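Local atomic coordinates of malonyl CoA-acyl carrier protein transacylase (Clostridium perfringens, PDB entry 3PTW), a protein that probably catalyses transfer of the malonyl group from malonyl-CoA to acyl carrier protein, the step that supplies extender units for fatty acid synthesis. Residues E144-S149 against G153-A158; P197-M202 against K251-I256; G157-Y160 against I166-S169. All blocks are in the same frame, centred on the assembly; numbering follows the deposited sequence.

Interaction 1: E144-S149 against G153-A158; sequences EIIEKS and GIVEGA
I146 and V155 face each other with their CA atoms 6.0 Å apart, where the last turns of the helix at 144-149 run back nearly antiparallel (154°) along the strand at 155-158, with axes 8.1 Å apart at their closest. I146 carries the contact with two branches. With CG1 at chi1 -76°, CG2 lies opposite the backbone N and rests against the strand 3.4 Å from V155 O. The longer branch extends along the strand, taking CD1 to 3.6 Å from G157 N, beside a residue without a side chain. V155 answers from the strand: its CG2 lies 4.1 Å from I146 CG1, an apolar contact between two side chains set at a slant, while its CG1 presses on the last turn, a tight 3.5 Å from S149 CB. The S149 hydroxyl donates to I145 O at 2.9 Å from above the carbonyl plane, so this buried group is satisfied within the helix; I145 O also accepts from S149 N. The contact joins the first helix of a ferredoxin-like subdomain to an edge strand, 155-162, of its antiparallel sheet. I145 and S149 also meet A178 and F181 of helix 172-184, and V155 touches I168 on the neighbouring strand.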
# COMPACT_ATOMS: atom_id res chain seq x y z
N GLU A 144 -10.73 -17.57 -15.38
CA GLU A 144 -11.25 -18.90 -15.61
C GLU A 144 -11.33 -19.69 -14.30
O GLU A 144 -12.32 -20.36 -14.04
CB GLU A 144 -10.40 -19.64 -16.67
CG GLU A 144 -11.24 -20.29 -17.75
CD GLU A 144 -11.97 -21.52 -17.27
OE1 GLU A 144 -11.31 -22.38 -16.64
OE2 GLU A 144 -13.18 -21.65 -17.53
N ILE A 145 -10.28 -19.58 -13.47
CA ILE A 145 -10.27 -20.16 -12.12
C ILE A 145 -11.42 -19.64 -11.24
O ILE A 145 -12.16 -20.44 -10.64
CB ILE A 145 -8.93 -19.88 -11.39
CG1 ILE A 145 -7.74 -20.45 -12.18
CG2 ILE A 145 -8.98 -20.39 -9.94
CD1 ILE A 145 -7.76 -21.95 -12.45
N ILE A 146 -11.56 -18.31 -11.18
CA ILE A 146 -12.65 -17.66 -10.45
C ILE A 146 -14.01 -18.24 -10.91
O ILE A 146 -14.84 -18.61 -10.09
CB ILE A 146 -12.59 -16.11 -10.59
CG1 ILE A 146 -11.49 -15.54 -9.69
CG2 ILE A 146 -13.95 -15.46 -10.24
CD1 ILE A 146 -10.97 -14.19 -10.11
N GLU A 147 -14.18 -18.38 -12.22
CA GLU A 147 -15.38 -18.97 -12.82
C GLU A 147 -15.67 -20.36 -12.28
O GLU A 147 -16.79 -20.65 -11.86
CB GLU A 147 -15.20 -18.99 -14.35
CG GLU A 147 -16.05 -20.01 -15.11
CD GLU A 147 -17.35 -19.43 -15.64
OE1 GLU A 147 -17.88 -20.01 -16.62
OE2 GLU A 147 -17.83 -18.39 -15.10
N LYS A 148 -14.66 -21.22 -12.28
CA LYS A 148 -14.83 -22.60 -11.85
C LYS A 148 -15.06 -22.72 -10.35
O LYS A 148 -15.70 -23.67 -9.90
CB LYS A 148 -13.61 -23.44 -12.22
CG LYS A 148 -13.49 -23.77 -13.69
CD LYS A 148 -12.11 -24.34 -13.95
CE LYS A 148 -12.09 -25.21 -15.19
NZ LYS A 148 -10.76 -25.84 -15.30
N SER A 149 -14.53 -21.75 -9.60
CA SER A 149 -14.52 -21.84 -8.13
C SER A 149 -15.73 -21.18 -7.48
O SER A 149 -16.03 -21.47 -6.33
CB SER A 149 -13.23 -21.22 -7.55
OG SER A 149 -12.06 -21.79 -8.12
N GLY A 153 -18.47 -20.91 -3.46
CA GLY A 153 -18.47 -19.74 -2.61
C GLY A 153 -17.63 -18.62 -3.20
O GLY A 153 -17.08 -18.76 -4.30
N ILE A 154 -17.52 -17.53 -2.44
CA ILE A 154 -16.91 -16.29 -2.95
C ILE A 154 -15.41 -16.38 -3.20
O ILE A 154 -14.61 -16.61 -2.29
CB ILE A 154 -17.24 -15.08 -2.04
CG1 ILE A 154 -18.72 -14.72 -2.19
CG2 ILE A 154 -16.31 -13.89 -2.36
CD1 ILE A 154 -19.27 -13.85 -1.08
N VAL A 155 -15.04 -16.18 -4.46
CA VAL A 155 -13.64 -15.97 -4.83
C VAL A 155 -13.55 -14.87 -5.90
O VAL A 155 -14.28 -14.89 -6.90
CB VAL A 155 -12.93 -17.29 -5.25
CG1 VAL A 155 -13.84 -18.13 -6.13
CG2 VAL A 155 -11.58 -17.04 -5.90
N GLU A 156 -12.67 -13.91 -5.66
CA GLU A 156 -12.53 -12.73 -6.49
C GLU A 156 -11.05 -12.36 -6.56
O GLU A 156 -10.27 -12.74 -5.68
CB GLU A 156 -13.36 -11.57 -5.88
CG GLU A 156 -14.89 -11.84 -5.76
CD GLU A 156 -15.68 -10.68 -5.14
OE1 GLU A 156 -15.06 -9.67 -4.73
OE2 GLU A 156 -16.93 -10.77 -5.06
N GLY A 157 -10.65 -11.65 -7.62
CA GLY A 157 -9.30 -11.08 -7.68
C GLY A 157 -9.15 -10.03 -6.58
O GLY A 157 -10.07 -9.25 -6.34
N ALA A 158 -7.99 -10.04 -5.90
CA ALA A 158 -7.74 -9.14 -4.76
C ALA A 158 -6.54 -8.20 -5.02
O ALA A 158 -6.58 -7.01 -4.65
CB ALA A 158 -7.52 -9.97 -3.46

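Interaction 2: P197-M202 against K251-I256; sequences PFHCSM and KPVLFI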
# COMPACT_ATOMS: atom_id res chain seq x y z
N PRO A 197 -10.27 -11.81 4.29
CA PRO A 197 -10.38 -11.76 2.83
C PRO A 197 -10.36 -10.34 2.28
O PRO A 197 -11.38 -9.86 1.75
CB PRO A 197 -11.72 -12.44 2.55
CG PRO A 197 -12.53 -12.20 3.76
CD PRO A 197 -11.57 -12.11 4.93
N PHE A 198 -9.22 -9.66 2.42
CA PHE A 198 -9.10 -8.30 1.95
C PHE A 198 -9.40 -8.20 0.45
O PHE A 198 -9.13 -9.13 -0.31
CB PHE A 198 -7.70 -7.73 2.23
CG PHE A 198 -7.40 -7.48 3.69
CD1 PHE A 198 -8.42 -7.39 4.64
CD2 PHE A 198 -6.09 -7.29 4.11
CE1 PHE A 198 -8.12 -7.15 5.99
CE2 PHE A 198 -5.78 -7.03 5.45
CZ PHE A 198 -6.80 -6.97 6.40
N HIS A 199 -9.99 -7.08 0.06
CA HIS A 199 -10.22 -6.72 -1.34
C HIS A 199 -11.18 -7.58 -2.13
O HIS A 199 -11.09 -7.66 -3.36
CB HIS A 199 -8.88 -6.55 -2.07
CG HIS A 199 -7.95 -5.61 -1.38
ND1 HIS A 199 -8.16 -4.25 -1.33
CD2 HIS A 199 -6.80 -5.84 -0.69
CE1 HIS A 199 -7.18 -3.68 -0.66
NE2 HIS A 199 -6.34 -4.62 -0.26
N CYS A 200 -12.11 -8.22 -1.43
CA CYS A 200 -13.27 -8.82 -2.10
C CYS A 200 -14.56 -8.28 -1.49
O CYS A 200 -14.54 -7.57 -0.48
CB CYS A 200 -13.24 -10.35 -2.08
SG CYS A 200 -13.54 -11.08 -0.47
N SER A 201 -15.67 -8.63 -2.12
CA SER A 201 -17.00 -8.20 -1.70
C SER A 201 -17.35 -8.54 -0.24
O SER A 201 -18.26 -7.95 0.34
CB SER A 201 -18.05 -8.79 -2.65
OG SER A 201 -18.20 -10.18 -2.40
N MET A 202 -16.62 -9.48 0.36
CA MET A 202 -16.87 -9.85 1.76
C MET A 202 -16.54 -8.73 2.73
O MET A 202 -16.97 -8.76 3.88
CB MET A 202 -16.10 -11.12 2.15
CG MET A 202 -16.60 -12.37 1.45
SD MET A 202 -15.51 -13.76 1.73
CE MET A 202 -16.04 -14.27 3.38
N LYS A 251 -12.54 -4.13 -3.42
CA LYS A 251 -12.27 -4.32 -4.86
C LYS A 251 -10.79 -4.65 -5.11
O LYS A 251 -9.95 -4.40 -4.25
CB LYS A 251 -12.64 -3.05 -5.65
CG LYS A 251 -14.14 -2.77 -5.80
CD LYS A 251 -14.83 -3.97 -6.36
CE LYS A 251 -16.34 -3.83 -6.46
NZ LYS A 251 -16.79 -5.08 -7.15
N PRO A 252 -10.46 -5.17 -6.31
CA PRO A 252 -9.09 -5.49 -6.66
C PRO A 252 -8.13 -4.30 -6.57
O PRO A 252 -8.49 -3.19 -6.97
CB PRO A 252 -9.21 -5.94 -8.14
CG PRO A 252 -10.57 -6.50 -8.23
CD PRO A 252 -11.40 -5.58 -7.37
N VAL A 253 -6.93 -4.54 -6.06
CA VAL A 253 -5.83 -3.57 -6.11
C VAL A 253 -5.10 -3.72 -7.45
O VAL A 253 -4.31 -4.65 -7.65
CB VAL A 253 -4.86 -3.74 -4.93
CG1 VAL A 253 -3.72 -2.72 -5.00
CG2 VAL A 253 -5.62 -3.59 -3.62
N LEU A 254 -5.37 -2.80 -8.37
CA LEU A 254 -4.74 -2.82 -9.67
C LEU A 254 -3.35 -2.15 -9.61
O LEU A 254 -3.10 -1.18 -10.33
CB LEU A 254 -5.65 -2.14 -10.70
CG LEU A 254 -6.76 -2.96 -11.37
CD1 LEU A 254 -7.21 -4.15 -10.56
CD2 LEU A 254 -7.97 -2.11 -11.75
N PHE A 255 -2.47 -2.67 -8.75
CA PHE A 255 -1.11 -2.11 -8.61
C PHE A 255 -0.31 -2.11 -9.90
O PHE A 255 0.39 -1.12 -10.19
CB PHE A 255 -0.29 -2.80 -7.52
CG PHE A 255 1.07 -2.13 -7.27
CD1 PHE A 255 1.14 -0.94 -6.53
CD2 PHE A 255 2.25 -2.69 -7.75
CE1 PHE A 255 2.38 -0.32 -6.29
CE2 PHE A 255 3.49 -2.08 -7.52
CZ PHE A 255 3.55 -0.89 -6.78
N ILE A 256 -0.37 -3.21 -10.65
CA ILE A 256 0.37 -3.28 -11.91
C ILE A 256 -0.06 -2.16 -12.88
O ILE A 256 0.79 -1.51 -13.49
CB ILE A 256 0.35 -4.70 -12.59
CG1 ILE A 256 1.22 -4.69 -13.86
CG2 ILE A 256 -1.07 -5.15 -12.92
CD1 ILE A 256 1.35 -6.03 -14.57
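The imidazole of H199 lies against V253, whose CG2 methyl sits over the centre of one ring face in a CH-pi contact, 3.4 Å from the ring centroid and 14° off the normal. CE1 is the nearest ring atom, 3.3 Å from V253 CG2. CG2 stands beside the V253 backbone N, with CG1 opposite that N, which turns CG2 to the ring. At the base of the side chain, H199 CB packs on the K251 carbonyl, 3.2 Å from K251 O, so the histidine is braced at its root by backbone and on its ring by a methyl. ND1 bonds to Q248 O, which fixes the rotation of the ring, and the side chain touches S91, the middle residue of a probable nucleophile elbow. This matches the Ser-His pair of malonyl-CoA:ACP transacylases, in which a glutamine backbone carbonyl positions the histidine; H199 is therefore probably the catalytic partner of S91. The loop that delivers it makes a type II beta turn from P197 to C200, with H199 at the third position in a left-handed backbone conformation (phi 66°, psi 25°). Just beyond, M202 N donates to C200 SG over 3.6 Å, and S201 N is held by E156 OE1. Across the contact, V253 is anchored to strand 155-162 through backbone bonds with A158 and Y160. L254 is the centre of an inverse gamma turn and occupies the N-cap position of helix 255-264, whose F255 packs on L279 and F282 of helix 278-286.

Interaction 3: G157-Y160 against I166-S169; sequences GANY and IVIS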
# COMPACT_ATOMS: atom_id res chain seq x y z
N GLY A 157 -10.65 -11.65 -7.62
CA GLY A 157 -9.30 -11.08 -7.68
C GLY A 157 -9.15 -10.03 -6.58
O GLY A 157 -10.07 -9.25 -6.34
N ALA A 158 -7.99 -10.04 -5.90
CA ALA A 158 -7.74 -9.14 -4.76
C ALA A 158 -6.54 -8.20 -5.02
O ALA A 158 -6.58 -7.01 -4.65
CB ALA A 158 -7.52 -9.97 -3.46
N ASN A 159 -5.50 -8.73 -5.65
CA ASN A 159 -4.32 -7.94 -6.02
C ASN A 159 -3.80 -8.35 -7.39
O ASN A 159 -3.82 -9.52 -7.74
CB ASN A 159 -3.20 -8.11 -4.99
CG ASN A 159 -3.65 -7.78 -3.58
OD1 ASN A 159 -3.42 -6.69 -3.10
ND2 ASN A 159 -4.30 -8.73 -2.92
N TYR A 160 -3.35 -7.36 -8.15
CA TYR A 160 -2.66 -7.58 -9.43
C TYR A 160 -1.35 -6.80 -9.30
O TYR A 160 -1.30 -5.60 -9.51
CB TYR A 160 -3.52 -7.14 -10.62
CG TYR A 160 -4.76 -7.99 -10.76
CD1 TYR A 160 -4.74 -9.17 -11.53
CD2 TYR A 160 -5.93 -7.68 -10.06
CE1 TYR A 160 -5.87 -9.99 -11.63
CE2 TYR A 160 -7.07 -8.50 -10.16
CZ TYR A 160 -7.02 -9.65 -10.94
OH TYR A 160 -8.12 -10.46 -11.04
N ILE A 166 -0.44 -12.52 -8.75
CA ILE A 166 -1.81 -12.13 -8.46
C ILE A 166 -2.16 -12.60 -7.05
O ILE A 166 -1.54 -13.54 -6.55
CB ILE A 166 -2.77 -12.73 -9.51
CG1 ILE A 166 -2.54 -12.02 -10.86
CG2 ILE A 166 -4.25 -12.63 -9.08
CD1 ILE A 166 -3.14 -12.73 -12.04
N VAL A 167 -3.10 -11.92 -6.39
CA VAL A 167 -3.69 -12.47 -5.17
C VAL A 167 -5.20 -12.59 -5.34
O VAL A 167 -5.85 -11.68 -5.84
CB VAL A 167 -3.34 -11.65 -3.90
CG1 VAL A 167 -3.88 -12.34 -2.64
CG2 VAL A 167 -1.80 -11.41 -3.77
N ILE A 168 -5.75 -13.73 -4.94
CA ILE A 168 -7.21 -13.87 -4.89
C ILE A 168 -7.69 -14.01 -3.46
O ILE A 168 -6.97 -14.53 -2.60
CB ILE A 168 -7.71 -15.06 -5.75
CG1 ILE A 168 -7.12 -16.40 -5.27
CG2 ILE A 168 -7.41 -14.79 -7.23
CD1 ILE A 168 -7.70 -17.66 -5.98
N SER A 169 -8.91 -13.57 -3.18
CA SER A 169 -9.45 -13.70 -1.82
C SER A 169 -10.93 -14.07 -1.83
O SER A 169 -11.60 -14.01 -2.88
CB SER A 169 -9.20 -12.42 -1.00
OG SER A 169 -10.06 -11.39 -1.42
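N159 and V167 form an antiparallel hydrogen-bonded pair, with Y160 and I166 the next, non-hydrogen-bonded pair, in a hairpin whose strand axes lie 4.2 Å apart at 163°. The register slips by one residue on the other side of N159: A158 and N159 both face V167 in a classic beta bulge, which adds a residue to strand 155-162 and alters its side-chain alternation just where it passes the 251-256 segment. V167 O takes both amides, A158 N at 2.7 Å and N159 N at 3.0 Å, while V167 N returns a nearly straight bond to N159 O (2.8 Å, 167° at the hydrogen). Within the bulge, A158 CB points toward the partner strand and packs 3.6 Å from S169 OG, a hydroxyl bonded to F198 O. The N159 side chain lies alongside V167, pointing the same way, its amide ND2 pressed to 3.2 Å from V167 CB; M131 of strand 129-135 touches both. On the opposite face, the I166 side chain crosses Y160 obliquely, its CG1 3.7 Å from CD1 of the ring. The tyrosine extends back along its own strand, bringing Y160 OH to 3.6 Å from G157 CA, so the hydroxyl packs closely over the glycine backbone. Amid these mostly apolar flanks, one doubly used carbonyl, V167 O, serves the amides of both A158 and N159, so the irregularity leaves neither without a partner.

Overall arrangement
Interactions 1 and 3 share G157 and A158 and build the same ferredoxin-like subdomain: one lays a helix on strand 155-162 through aliphatic contacts, the other zips that strand to its neighbour through backbone bonds. Interaction 1 is the most peripheral, its centre about 23 Å from the centre of the chain, and partly buried; interaction 3 is buried, its centre about 14 Å from that point. Interaction 2, centred about 12 Å from it, is also partly buried, with H199 and V253 buried and K251 exposed; it lies where the active-site cleft between the subdomains of this family is expected, and relies on a ring face and a carbonyl. Strand 155-162 links all three, Y160 O accepting from I256 N and E156 O from S169 N.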